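Local structure of pectate lyase (Paenibacillus sp. 0602, 5GT5) at residues T10-G15 with I406-Y411; N35-A40 with P66-T71; L60-I65 with F74-D79; T187-T192 with T264-V269; V348-T353 with P391-I396. The protein cleaves polygalacturonate by elimination as a secreted pectate lyase, and probably also attacks partly methylated pectins within the chain with the help of calcium. The protein carries 1 engineered substitution. All coordinates share one frame; numbering follows the deposited sequence.

Contact 1 (T10-G15 with I406-Y411)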
# COMPACT_ATOMS: atom_id res chain seq x y z
N THR A 10 -5.01 13.57 5.74
CA THR A 10 -5.99 12.66 6.34
C THR A 10 -6.49 11.67 5.29
O THR A 10 -6.16 11.77 4.10
CB THR A 10 -7.20 13.41 6.88
OG1 THR A 10 -7.93 13.93 5.76
CG2 THR A 10 -6.79 14.57 7.76
N GLY A 11 -7.27 10.70 5.74
CA GLY A 11 -8.06 9.89 4.81
C GLY A 11 -7.30 8.69 4.30
O GLY A 11 -6.32 8.24 4.93
N PHE A 12 -7.69 8.16 3.14
CA PHE A 12 -7.13 6.89 2.70
C PHE A 12 -5.65 6.96 2.35
O PHE A 12 -4.96 5.94 2.38
CB PHE A 12 -7.91 6.31 1.52
CG PHE A 12 -9.28 5.77 1.89
CD1 PHE A 12 -9.42 4.61 2.66
CD2 PHE A 12 -10.45 6.41 1.47
CE1 PHE A 12 -10.68 4.11 3.00
CE2 PHE A 12 -11.71 5.91 1.79
CZ PHE A 12 -11.84 4.75 2.54
N SER A 13 -5.14 8.16 2.03
CA SER A 13 -3.71 8.31 1.81
C SER A 13 -2.91 8.43 3.08
O SER A 13 -1.71 8.71 3.02
CB SER A 13 -3.41 9.50 0.89
OG SER A 13 -2.00 9.55 0.61
N GLN A 14 -3.52 8.20 4.24
CA GLN A 14 -2.74 8.20 5.48
C GLN A 14 -1.53 7.26 5.35
O GLN A 14 -1.62 6.19 4.73
CB GLN A 14 -3.60 7.72 6.66
CG GLN A 14 -4.11 6.28 6.53
CD GLN A 14 -4.99 5.89 7.70
OE1 GLN A 14 -4.97 6.53 8.76
NE2 GLN A 14 -5.75 4.82 7.52
N GLY A 15 -0.39 7.67 5.91
CA GLY A 15 0.80 6.83 5.86
C GLY A 15 1.74 7.16 4.70
O GLY A 15 2.88 6.66 4.64
N ILE A 406 -16.37 0.64 9.82
CA ILE A 406 -16.11 2.08 9.93
C ILE A 406 -14.81 2.45 9.22
O ILE A 406 -13.91 1.62 9.04
CB ILE A 406 -16.06 2.55 11.41
CG1 ILE A 406 -14.91 1.87 12.15
CG2 ILE A 406 -17.37 2.26 12.13
CD1 ILE A 406 -14.56 2.52 13.47
N LEU A 407 -14.72 3.71 8.80
CA LEU A 407 -13.56 4.15 8.05
C LEU A 407 -12.29 3.91 8.86
O LEU A 407 -12.29 4.11 10.09
CB LEU A 407 -13.71 5.62 7.70
CG LEU A 407 -14.73 5.93 6.61
CD1 LEU A 407 -15.09 7.40 6.67
CD2 LEU A 407 -14.16 5.53 5.23
N PRO A 408 -11.22 3.46 8.19
CA PRO A 408 -9.96 3.10 8.85
C PRO A 408 -9.07 4.29 9.21
O PRO A 408 -7.87 4.13 9.43
CB PRO A 408 -9.25 2.22 7.81
CG PRO A 408 -9.74 2.73 6.52
CD PRO A 408 -11.19 3.10 6.76
N TYR A 409 -9.66 5.48 9.30
CA TYR A 409 -8.90 6.66 9.66
C TYR A 409 -9.76 7.61 10.46
O TYR A 409 -10.99 7.56 10.38
CB TYR A 409 -8.36 7.35 8.42
CG TYR A 409 -9.38 7.72 7.36
CD1 TYR A 409 -10.17 8.88 7.48
CD2 TYR A 409 -9.52 6.94 6.21
CE1 TYR A 409 -11.10 9.23 6.49
CE2 TYR A 409 -10.41 7.29 5.22
CZ TYR A 409 -11.19 8.43 5.35
OH TYR A 409 -12.06 8.76 4.35
N SER A 410 -9.12 8.46 11.26
CA SER A 410 -9.90 9.45 11.98
C SER A 410 -9.79 10.78 11.26
O SER A 410 -8.85 11.01 10.49
CB SER A 410 -9.42 9.56 13.42
OG SER A 410 -8.07 9.97 13.46
N TYR A 411 -10.71 11.67 11.57
CA TYR A 411 -10.80 12.94 10.87
C TYR A 411 -11.74 13.85 11.64
O TYR A 411 -12.66 13.39 12.33
CB TYR A 411 -11.31 12.76 9.42
CG TYR A 411 -12.67 12.12 9.30
CD1 TYR A 411 -12.84 10.73 9.38
CD2 TYR A 411 -13.80 12.90 9.09
CE1 TYR A 411 -14.09 10.15 9.28
CE2 TYR A 411 -15.05 12.33 8.99
CZ TYR A 411 -15.19 10.97 9.07
OH TYR A 411 -16.43 10.39 8.97
O HOH W 1 -6.96 10.63 8.61
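The phenol ring of Tyr-409 lies flat over the backbone of Gly-11, whose CA sits 3.3 Å from the centroid of the Tyr-409 ring, almost on its normal. This is a CH-pi contact made at the glycine's backbone. The residue type suits the place, since the positive phi of Gly-11 is easy without a side chain. The edge of Tyr-409 meets the face of Phe-12 in a T-shaped pair, the Phe-12 and Tyr-409 ring planes 85° apart. Tyr-409 CE2 points over the centre of the Phe-12 face, with the two ring centroids 5.0 Å apart. The two residues before the tyrosine also pack on Phe-12: CZ of Phe-12 lies 3.6 Å from Leu-407 CD2 and its CE1 3.9 Å from Pro-408 CG. A side-chain-to-backbone bond adds a polar link at the rim: Gln-14 NE2 gives a nearly straight hydrogen bond (165°) of 2.9 Å to Pro-408 O. That oxygen lies close to the plane of the Gln-14 amide, while NE2 stands above the plane of the Pro-408 carbonyl and not on a lone pair. The glutamine reaches across because its chain runs extended beyond CG, and this brings Gln-14 OE1 to 3.5 Å from Tyr-409 CB. Water 1 adds a bridge, accepting from Gly-11 N and donating to Ser-410 O. At its far end the Tyr-409 hydroxyl bonds to His-286 ND1 and Thr-264 OG1. Through these bonds, and that of Thr-10 O with Thr-187 OG1, the two terminal loops lie against strands 184-194, 262-271 and 284-288 of the parallel beta-helix.

Contact 2 (N35-A40 with P66-T71)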
# COMPACT_ATOMS: atom_id res chain seq x y z
N ASN A 35 12.21 23.76 -16.73
CA ASN A 35 11.75 23.52 -18.09
C ASN A 35 11.42 22.06 -18.28
O ASN A 35 11.59 21.26 -17.35
CB ASN A 35 12.81 24.03 -19.08
CG ASN A 35 14.13 23.32 -18.93
OD1 ASN A 35 14.20 22.10 -18.90
ND2 ASN A 35 15.21 24.11 -18.86
N ALA A 36 10.93 21.72 -19.46
CA ALA A 36 10.46 20.36 -19.74
C ALA A 36 11.58 19.33 -19.67
O ALA A 36 11.36 18.19 -19.26
CB ALA A 36 9.78 20.29 -21.08
N THR A 37 12.79 19.71 -20.09
CA THR A 37 13.91 18.76 -20.04
C THR A 37 14.27 18.38 -18.61
O THR A 37 14.47 17.20 -18.32
CB THR A 37 15.13 19.32 -20.75
OG1 THR A 37 14.77 19.66 -22.10
CG2 THR A 37 16.25 18.28 -20.80
N ASP A 38 14.33 19.37 -17.72
CA ASP A 38 14.52 19.12 -16.30
C ASP A 38 13.46 18.17 -15.78
O ASP A 38 13.77 17.25 -15.04
CB ASP A 38 14.43 20.40 -15.46
CG ASP A 38 15.51 21.42 -15.79
OD1 ASP A 38 16.60 21.07 -16.31
OD2 ASP A 38 15.23 22.60 -15.49
N LEU A 39 12.21 18.37 -16.19
CA LEU A 39 11.14 17.50 -15.70
C LEU A 39 11.32 16.08 -16.23
O LEU A 39 11.14 15.09 -15.49
CB LEU A 39 9.79 18.04 -16.13
CG LEU A 39 8.58 17.36 -15.47
CD1 LEU A 39 8.60 17.54 -13.97
CD2 LEU A 39 7.26 17.94 -16.04
N ALA A 40 11.65 15.96 -17.51
CA ALA A 40 11.86 14.66 -18.11
C ALA A 40 12.98 13.89 -17.44
O ALA A 40 12.87 12.68 -17.20
CB ALA A 40 12.13 14.80 -19.57
N PRO A 66 11.57 21.27 -25.56
CA PRO A 66 12.83 21.01 -26.25
C PRO A 66 12.89 19.59 -26.79
O PRO A 66 12.27 18.68 -26.21
CB PRO A 66 13.89 21.21 -25.15
CG PRO A 66 13.26 22.11 -24.18
CD PRO A 66 11.77 21.79 -24.20
N SER A 67 13.63 19.38 -27.88
CA SER A 67 13.80 18.04 -28.44
C SER A 67 14.30 17.05 -27.39
O SER A 67 13.90 15.90 -27.40
CB SER A 67 14.78 18.05 -29.62
OG SER A 67 14.36 18.94 -30.64
N ALA A 68 15.16 17.51 -26.48
CA ALA A 68 15.71 16.63 -25.45
C ALA A 68 14.64 16.12 -24.48
O ALA A 68 14.84 15.12 -23.78
CB ALA A 68 16.80 17.33 -24.70
N ALA A 69 13.51 16.81 -24.44
CA ALA A 69 12.42 16.38 -23.55
C ALA A 69 11.47 15.42 -24.26
O ALA A 69 10.59 14.85 -23.62
CB ALA A 69 11.64 17.62 -23.03
N GLN A 70 11.63 15.23 -25.56
CA GLN A 70 10.72 14.37 -26.32
C GLN A 70 11.12 12.91 -26.20
O GLN A 70 11.44 12.25 -27.19
CB GLN A 70 10.63 14.80 -27.79
CG GLN A 70 9.92 16.14 -28.00
CD GLN A 70 9.85 16.50 -29.47
OE1 GLN A 70 10.87 16.49 -30.15
NE2 GLN A 70 8.65 16.76 -29.96
N THR A 71 11.03 12.39 -24.98
CA THR A 71 11.43 11.02 -24.71
C THR A 71 10.79 10.64 -23.39
O THR A 71 10.48 11.53 -22.61
CB THR A 71 13.01 10.92 -24.64
OG1 THR A 71 13.39 9.55 -24.58
CG2 THR A 71 13.59 11.71 -23.45
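Ala-36 and Ala-69 meet methyl to methyl, CB to CB at 3.8 Å, where the first turn of helix 36-43 faces the short 3-10 turn 67-69. The small side chains let the two backbones come close, with the CA atoms of Thr-37 and Ala-69 4.5 Å apart. Further along the helix Ala-40 repeats the pattern, its CB 4.3 Å from Ala-69 CA. At the other end of the turn the Pro-66 ring completes the patch, its CD 4.0 Å from Ala-36 CB. Thr-37 covers the outer flank with both branches: its OG1, set beside the backbone N (chi1 -56°), lies 3.5 Å from Pro-66 CB, and its CG2 4.1 Å from Ala-68 CB. No hydrogen bond runs between the two segments; they meet through van der Waals contact of small side chains. The next shell fixes each piece separately. Asn-35 is the N-cap: its OD1 accepts from Asp-38 N at 3.0 Å in a nearly straight bond, giving an acceptor to an N-H of the first turn, which has no earlier helical carbonyl to bond. Asp-38 OD2 in turn accepts from Tyr-34 N. The proline turn is closed by Ala-69 N bonding to Pro-66 O at 2.9 Å. Beneath the alanines lies Phe-74, and Leu-39 turns to strands 30-33 and 51-54. A short capped helix over the first strands is consistent with the N-terminal cap of the parallel beta-helix in polysaccharide lyases of family 1.

Contact 3 (L60-I65 with F74-D79)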
# COMPACT_ATOMS: atom_id res chain seq x y z
N LEU A 60 4.11 22.43 -21.59
CA LEU A 60 4.62 21.08 -21.78
C LEU A 60 4.06 20.35 -23.01
O LEU A 60 4.12 19.13 -23.12
CB LEU A 60 4.38 20.25 -20.49
CG LEU A 60 5.02 20.81 -19.23
CD1 LEU A 60 4.64 19.95 -18.03
CD2 LEU A 60 6.56 20.87 -19.39
N GLY A 61 3.50 21.11 -23.96
CA GLY A 61 3.00 20.48 -25.18
C GLY A 61 4.10 19.86 -26.03
O GLY A 61 5.22 20.37 -26.07
N TRP A 62 3.75 18.78 -26.72
CA TRP A 62 4.75 17.99 -27.46
C TRP A 62 5.51 18.80 -28.51
O TRP A 62 6.69 18.54 -28.73
CB TRP A 62 4.06 16.79 -28.09
CG TRP A 62 4.96 15.83 -28.74
CD1 TRP A 62 5.14 15.66 -30.08
CD2 TRP A 62 5.81 14.88 -28.09
NE1 TRP A 62 6.04 14.64 -30.31
CE2 TRP A 62 6.47 14.16 -29.09
CE3 TRP A 62 6.09 14.58 -26.75
CZ2 TRP A 62 7.40 13.15 -28.80
CZ3 TRP A 62 6.99 13.58 -26.46
CH2 TRP A 62 7.63 12.87 -27.49
N ASN A 63 4.85 19.78 -29.14
CA ASN A 63 5.52 20.62 -30.15
C ASN A 63 6.27 21.84 -29.62
O ASN A 63 6.97 22.51 -30.39
CB ASN A 63 4.51 21.10 -31.20
CG ASN A 63 3.79 19.97 -31.87
OD1 ASN A 63 4.37 18.90 -32.09
ND2 ASN A 63 2.53 20.19 -32.22
N GLU A 64 6.14 22.17 -28.34
CA GLU A 64 6.80 23.34 -27.81
C GLU A 64 7.97 23.03 -26.90
O GLU A 64 8.76 23.92 -26.56
CB GLU A 64 5.81 24.26 -27.08
CG GLU A 64 5.12 23.59 -25.89
CD GLU A 64 4.08 24.47 -25.22
OE1 GLU A 64 4.00 25.69 -25.52
OE2 GLU A 64 3.34 23.90 -24.36
N ILE A 65 8.05 21.79 -26.43
CA ILE A 65 9.13 21.41 -25.52
C ILE A 65 10.43 21.19 -26.28
O ILE A 65 10.42 20.96 -27.49
CB ILE A 65 8.76 20.17 -24.67
CG1 ILE A 65 8.55 18.94 -25.56
CG2 ILE A 65 7.54 20.51 -23.83
CD1 ILE A 65 8.12 17.63 -24.83
N PHE A 74 8.00 11.58 -21.21
CA PHE A 74 7.07 12.29 -22.11
C PHE A 74 6.75 11.48 -23.34
O PHE A 74 7.63 10.82 -23.91
CB PHE A 74 7.70 13.59 -22.62
CG PHE A 74 7.71 14.73 -21.64
CD1 PHE A 74 8.55 14.71 -20.52
CD2 PHE A 74 6.96 15.89 -21.90
CE1 PHE A 74 8.59 15.80 -19.63
CE2 PHE A 74 6.99 16.98 -21.02
CZ PHE A 74 7.82 16.96 -19.90
N ALA A 75 5.50 11.57 -23.79
CA ALA A 75 5.11 11.02 -25.08
C ALA A 75 4.11 11.97 -25.70
O ALA A 75 3.47 12.75 -24.99
CB ALA A 75 4.48 9.67 -24.92
N LYS A 76 3.96 11.90 -27.01
CA LYS A 76 2.92 12.68 -27.68
C LYS A 76 1.55 12.11 -27.30
O LYS A 76 1.33 10.89 -27.36
CB LYS A 76 3.09 12.62 -29.20
CG LYS A 76 2.17 13.59 -29.93
CD LYS A 76 2.27 13.44 -31.46
CE LYS A 76 1.57 12.16 -31.92
NZ LYS A 76 0.07 12.11 -31.70
N HIS A 77 0.63 12.99 -26.89
CA HIS A 77 -0.74 12.57 -26.62
C HIS A 77 -1.57 12.56 -27.91
O HIS A 77 -1.05 12.92 -28.98
CB HIS A 77 -1.38 13.54 -25.62
CG HIS A 77 -2.34 12.89 -24.66
ND1 HIS A 77 -3.23 11.90 -25.04
CD2 HIS A 77 -2.54 13.09 -23.34
CE1 HIS A 77 -3.94 11.53 -23.99
NE2 HIS A 77 -3.53 12.23 -22.94
N ASN A 78 -2.83 12.17 -27.84
CA ASN A 78 -3.69 12.32 -28.99
C ASN A 78 -3.74 13.77 -29.43
O ASN A 78 -3.76 14.70 -28.59
CB ASN A 78 -5.09 11.81 -28.65
CG ASN A 78 -5.10 10.33 -28.36
OD1 ASN A 78 -4.53 9.54 -29.12
ND2 ASN A 78 -5.75 9.93 -27.26
N ASP A 79 -3.75 13.96 -30.74
CA ASP A 79 -3.61 15.28 -31.34
C ASP A 79 -4.72 16.24 -30.96
O ASP A 79 -5.88 15.85 -30.85
CB ASP A 79 -3.64 15.14 -32.87
CG ASP A 79 -2.36 14.58 -33.43
OD1 ASP A 79 -1.35 14.50 -32.70
OD2 ASP A 79 -2.37 14.21 -34.62
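Trp-62 lays its indole across strand 74-76, and each part of it finds a different piece of that strand. Trp-62 CB begins at 4.1 Å from Lys-76 CG. With CG anti to the backbone N (chi1 -174°), the ring swings over the lysine: Trp-62 CD1 lies 3.6 Å from Lys-76 CG, and Lys-76 CB stands 3.5 Å above the centroid of the five-membered ring, a CH-pi contact over the face. Farther out, Trp-62 CE3 meets backbone, 3.4 Å from Lys-76 N. The rim atom Trp-62 CZ3 is 3.4 Å from Ala-75 C, while Phe-74 CB approaches the indole edge in its plane. Replacing Trp-62 by an alanine removes the indole and is likely to uncover the lysine's methylenes and open a gap over the Ala-75 to Lys-76 peptide. Lysine suits its site by being aliphatic near the backbone and charged at the end: the bends at chi3 and chi4 fold the chain back, and Lys-76 NZ forms a salt bridge with Asp-79 OD1 at 3.0 Å and also bonds to His-77 O. Inward, Ile-65 CD1 packs 3.6 Å from Phe-74 CD2, and Leu-60 CD2 comes to the edge of that ring. Gly-61 O, accepting from Glu-64 N and Ile-65 N, shapes the loop. Here the loop after strand 58-59 folds back over strand 74-76, an outermost strand of its sheet and antiparallel to 92-97, on the side of the parallel beta-helix.

Contact 4 (T187-T192 with T264-V269)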
# COMPACT_ATOMS: atom_id res chain seq x y z
N THR A 187 -6.03 10.50 -1.32
CA THR A 187 -6.69 11.65 -0.72
C THR A 187 -6.52 12.83 -1.61
O THR A 187 -5.39 13.14 -2.03
CB THR A 187 -6.15 11.98 0.68
OG1 THR A 187 -6.48 10.91 1.57
CG2 THR A 187 -6.78 13.29 1.22
N ILE A 188 -7.63 13.51 -1.91
CA ILE A 188 -7.55 14.79 -2.59
C ILE A 188 -8.14 15.87 -1.69
O ILE A 188 -9.32 15.81 -1.33
CB ILE A 188 -8.30 14.77 -3.96
CG1 ILE A 188 -7.86 13.58 -4.84
CG2 ILE A 188 -8.10 16.10 -4.67
CD1 ILE A 188 -8.54 13.50 -6.24
N SER A 189 -7.31 16.86 -1.31
CA SER A 189 -7.75 17.83 -0.31
C SER A 189 -7.34 19.25 -0.64
O SER A 189 -6.39 19.49 -1.40
CB SER A 189 -7.25 17.46 1.09
OG SER A 189 -5.83 17.41 1.15
N TRP A 190 -8.11 20.19 -0.10
CA TRP A 190 -7.77 21.61 -0.19
C TRP A 190 -7.56 22.06 -1.62
O TRP A 190 -6.68 22.88 -1.89
CB TRP A 190 -6.54 21.94 0.71
CG TRP A 190 -6.92 21.91 2.15
CD1 TRP A 190 -6.66 20.92 3.07
CD2 TRP A 190 -7.69 22.90 2.85
NE1 TRP A 190 -7.22 21.25 4.29
CE2 TRP A 190 -7.84 22.47 4.18
CE3 TRP A 190 -8.22 24.14 2.48
CZ2 TRP A 190 -8.55 23.20 5.13
CZ3 TRP A 190 -8.92 24.88 3.44
CH2 TRP A 190 -9.08 24.40 4.74
N SER A 191 -8.36 21.53 -2.54
CA SER A 191 -8.17 21.77 -3.97
C SER A 191 -9.37 22.41 -4.63
O SER A 191 -10.50 22.22 -4.16
CB SER A 191 -7.76 20.48 -4.71
OG SER A 191 -6.48 20.04 -4.22
N THR A 192 -9.11 23.16 -5.68
CA THR A 192 -10.16 23.83 -6.45
C THR A 192 -10.28 23.20 -7.82
O THR A 192 -9.26 22.95 -8.49
CB THR A 192 -9.79 25.31 -6.61
OG1 THR A 192 -9.85 25.93 -5.31
CG2 THR A 192 -10.78 26.00 -7.56
N THR A 264 -10.53 9.56 -0.59
CA THR A 264 -11.07 10.59 0.28
C THR A 264 -10.98 11.92 -0.42
O THR A 264 -9.90 12.28 -0.93
CB THR A 264 -10.26 10.69 1.59
OG1 THR A 264 -10.20 9.40 2.20
CG2 THR A 264 -10.87 11.71 2.55
N LEU A 265 -12.08 12.67 -0.44
CA LEU A 265 -12.12 14.06 -0.94
C LEU A 265 -12.49 14.97 0.23
O LEU A 265 -13.50 14.72 0.89
CB LEU A 265 -13.21 14.21 -2.02
CG LEU A 265 -13.18 13.18 -3.16
CD1 LEU A 265 -14.37 13.39 -4.07
CD2 LEU A 265 -11.87 13.27 -3.95
N HIS A 266 -11.75 16.04 0.49
CA HIS A 266 -12.16 16.93 1.57
C HIS A 266 -11.62 18.33 1.43
O HIS A 266 -10.51 18.53 0.90
CB HIS A 266 -11.89 16.34 2.97
CG HIS A 266 -10.48 16.43 3.43
ND1 HIS A 266 -9.98 17.54 4.09
CD2 HIS A 266 -9.45 15.54 3.36
CE1 HIS A 266 -8.71 17.33 4.39
NE2 HIS A 266 -8.36 16.12 3.95
N HIS A 267 -12.42 19.30 1.88
CA HIS A 267 -12.04 20.72 1.77
C HIS A 267 -11.71 21.09 0.32
O HIS A 267 -10.80 21.86 0.03
CB HIS A 267 -10.91 21.08 2.77
CG HIS A 267 -11.36 21.00 4.19
ND1 HIS A 267 -11.34 19.83 4.93
CD2 HIS A 267 -11.93 21.93 5.01
CE1 HIS A 267 -11.87 20.03 6.11
NE2 HIS A 267 -12.22 21.31 6.20
N ASN A 268 -12.48 20.51 -0.61
CA ASN A 268 -12.36 20.85 -2.03
C ASN A 268 -13.54 21.66 -2.47
O ASN A 268 -14.65 21.49 -1.95
CB ASN A 268 -12.32 19.62 -2.93
CG ASN A 268 -11.13 18.73 -2.67
OD1 ASN A 268 -10.06 19.18 -2.22
ND2 ASN A 268 -11.31 17.44 -2.96
N VAL A 269 -13.31 22.54 -3.44
CA VAL A 269 -14.40 23.28 -4.09
C VAL A 269 -14.54 22.81 -5.53
O VAL A 269 -13.57 22.82 -6.29
CB VAL A 269 -14.13 24.81 -4.09
CG1 VAL A 269 -15.23 25.58 -4.86
CG2 VAL A 269 -14.02 25.32 -2.66
O HOH W 2 -5.58 15.93 3.87
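Trp-190 and His-267 stack in an offset, nearly parallel fashion, their planes 14° apart and Trp-190 CZ2 3.6 Å from His-267 CD2. Strands 187-189 and 264-266 run parallel in register, Ile-188 beside Leu-265, and both bend next at residues with left-handed helical angles, so the bends of successive coils superpose and put the two rings one over the other. Packing is tight around the bend. Asn-268 uses both ends of its amide there: OD1 accepts from Ser-191 N at 2.9 Å, and ND2 donates to Ile-188 O at 3.0 Å, from above the plane of a carbonyl that also takes His-266 N. The position resembles that of the asparagine ladder of parallel beta-helices, though the equivalent residue on the neighbouring strand is Ser-191. Beyond the bend the pairing resumes with Val-269 N to Ser-191 O, but side-chain contact thins out and Val-269 is partly exposed. On the other face, Ser-189 CB lies over the His-266 ring, and water 2 links Ser-189 OG, also bonded to Asp-165, to His-266 NE2. His-266 ND1 and His-267 ND1 are hydrogen-bonded at 2.8 Å, and His-267 NE2 holds Asp-414. Because one ND1 must accept, the two imidazoles are unlikely both to be doubly protonated.

Contact 5 (V348-T353 with P391-I396)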
# COMPACT_ATOMS: atom_id res chain seq x y z
N VAL A 348 -27.37 13.14 -5.74
CA VAL A 348 -27.10 11.84 -5.13
C VAL A 348 -27.66 10.77 -6.06
O VAL A 348 -28.88 10.59 -6.15
CB VAL A 348 -27.77 11.72 -3.72
CG1 VAL A 348 -27.37 10.39 -3.05
CG2 VAL A 348 -27.37 12.88 -2.81
N ARG A 349 -26.79 10.05 -6.75
CA ARG A 349 -27.24 9.03 -7.72
C ARG A 349 -26.65 7.69 -7.38
O ARG A 349 -25.51 7.59 -6.88
CB ARG A 349 -26.87 9.43 -9.15
CG ARG A 349 -27.60 10.66 -9.64
CD ARG A 349 -27.23 10.99 -11.07
NE ARG A 349 -27.91 10.09 -11.97
CZ ARG A 349 -29.16 10.29 -12.42
NH1 ARG A 349 -29.83 11.38 -12.07
NH2 ARG A 349 -29.72 9.40 -13.22
N ASN A 350 -27.42 6.65 -7.67
CA ASN A 350 -27.05 5.29 -7.29
C ASN A 350 -27.03 4.26 -8.42
O ASN A 350 -26.79 3.10 -8.15
CB ASN A 350 -27.92 4.80 -6.10
CG ASN A 350 -29.37 4.52 -6.50
OD1 ASN A 350 -29.80 4.81 -7.63
ND2 ASN A 350 -30.13 3.95 -5.58
N ASN A 351 -27.27 4.68 -9.66
CA ASN A 351 -27.28 3.72 -10.76
C ASN A 351 -27.37 4.47 -12.06
O ASN A 351 -28.36 5.15 -12.31
CB ASN A 351 -28.47 2.74 -10.62
CG ASN A 351 -28.43 1.61 -11.64
OD1 ASN A 351 -28.13 1.85 -12.81
ND2 ASN A 351 -28.70 0.40 -11.20
N GLN A 352 -26.33 4.36 -12.88
CA GLN A 352 -26.26 5.05 -14.16
C GLN A 352 -26.51 4.14 -15.36
O GLN A 352 -26.86 4.63 -16.42
CB GLN A 352 -24.85 5.61 -14.35
CG GLN A 352 -24.42 6.61 -13.29
CD GLN A 352 -25.26 7.84 -13.33
OE1 GLN A 352 -26.29 7.91 -12.67
NE2 GLN A 352 -24.83 8.85 -14.11
N THR A 353 -26.34 2.84 -15.20
CA THR A 353 -26.28 1.96 -16.36
C THR A 353 -27.63 1.29 -16.65
O THR A 353 -28.02 1.15 -17.80
CB THR A 353 -25.15 0.91 -16.20
OG1 THR A 353 -23.88 1.58 -16.11
CG2 THR A 353 -25.10 -0.05 -17.39
N PRO A 391 -31.27 9.27 -2.68
CA PRO A 391 -30.65 8.68 -3.88
C PRO A 391 -31.65 8.36 -4.95
O PRO A 391 -32.72 7.84 -4.66
CB PRO A 391 -30.04 7.37 -3.35
CG PRO A 391 -30.00 7.48 -1.85
CD PRO A 391 -31.14 8.41 -1.49
N VAL A 392 -31.27 8.62 -6.19
CA VAL A 392 -32.08 8.27 -7.36
C VAL A 392 -31.17 7.61 -8.38
O VAL A 392 -29.95 7.83 -8.36
CB VAL A 392 -32.76 9.50 -8.00
CG1 VAL A 392 -33.58 10.23 -6.98
CG2 VAL A 392 -31.73 10.44 -8.60
N PRO A 393 -31.72 6.79 -9.30
CA PRO A 393 -33.12 6.44 -9.53
C PRO A 393 -33.47 4.99 -9.20
O PRO A 393 -34.64 4.59 -9.35
CB PRO A 393 -33.22 6.62 -11.04
CG PRO A 393 -31.92 6.04 -11.52
CD PRO A 393 -30.88 6.40 -10.45
N ALA A 394 -32.50 4.20 -8.76
CA ALA A 394 -32.76 2.77 -8.55
C ALA A 394 -33.20 2.49 -7.12
O ALA A 394 -32.98 3.31 -6.20
CB ALA A 394 -31.50 1.96 -8.88
N ALA A 395 -33.82 1.33 -6.94
CA ALA A 395 -34.16 0.83 -5.62
C ALA A 395 -32.94 0.97 -4.74
O ALA A 395 -31.81 0.62 -5.13
CB ALA A 395 -34.59 -0.61 -5.71
N ILE A 396 -33.14 1.51 -3.54
CA ILE A 396 -32.01 1.92 -2.70
C ILE A 396 -31.40 0.73 -1.98
O ILE A 396 -32.10 -0.06 -1.37
CB ILE A 396 -32.45 3.04 -1.71
CG1 ILE A 396 -32.87 4.27 -2.50
CG2 ILE A 396 -31.36 3.36 -0.68
CD1 ILE A 396 -33.66 5.32 -1.70
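Arg-349 and Val-392 are joined by a single backbone bridge, in which Val-392 N donates to Val-348 O at 3.1 Å and Asn-350 N to Val-392 O at 2.9 Å. Just beyond it Asn-350 takes over the pairing with its side chain. Its CG lies between the backbone N and the carbonyl carbon (chi1 71°), which turns the amide to Ala-394. Asn-350 OD1 accepts from Ala-394 N at 3.0 Å on a lone pair, while Asn-350 ND2 donates to Ala-394 O at 3.0 Å in a straight bond (179°) that meets the carbonyl from above its plane. A leucine in its place would probably leave the N-H and the C=O of Ala-394 without their partners and set the turn at the cis peptide before Pro-393 free to shift. Van der Waals contacts flank this grip: Val-348 CG1 runs beside Pro-391 CB at 4.0 Å, and Asn-351 CB meets Ala-394 CB at 3.6 Å. Arg-349 leans the other way: Arg-349 NE donates to Gln-352 OE1 at 2.8 Å, in the carbonyl plane and on a lone pair, and the guanidinium makes a cation-pi contact with Tyr-346. Chemically, asparagine mimics a peptide group, offering one acceptor and one donor, and so extends the edge of strand 346-349 where the regular strand stops.

How the contacts relate
From the N terminus, contact 1 opens first, at 10-15, and closes last, at 406-411, so that it encloses the other four. Contacts 2 and 3 come next and cross: 35-40 is followed by 60-65, then 66-71 and 74-79. They also touch, Ala-36 meeting Ile-65 and Ala-40 meeting Phe-74, which ties the N-terminal helix to the edge strand 74-76. Contact 4 follows in series and pairs strands 184-194 and 262-271 on successive turns of the beta-helix; contact 1 rests on it through Thr-187 and Thr-264. Contact 5 closes last but one, fastening a late loop to strand 346-349, about 46 Å between centres from contact 2.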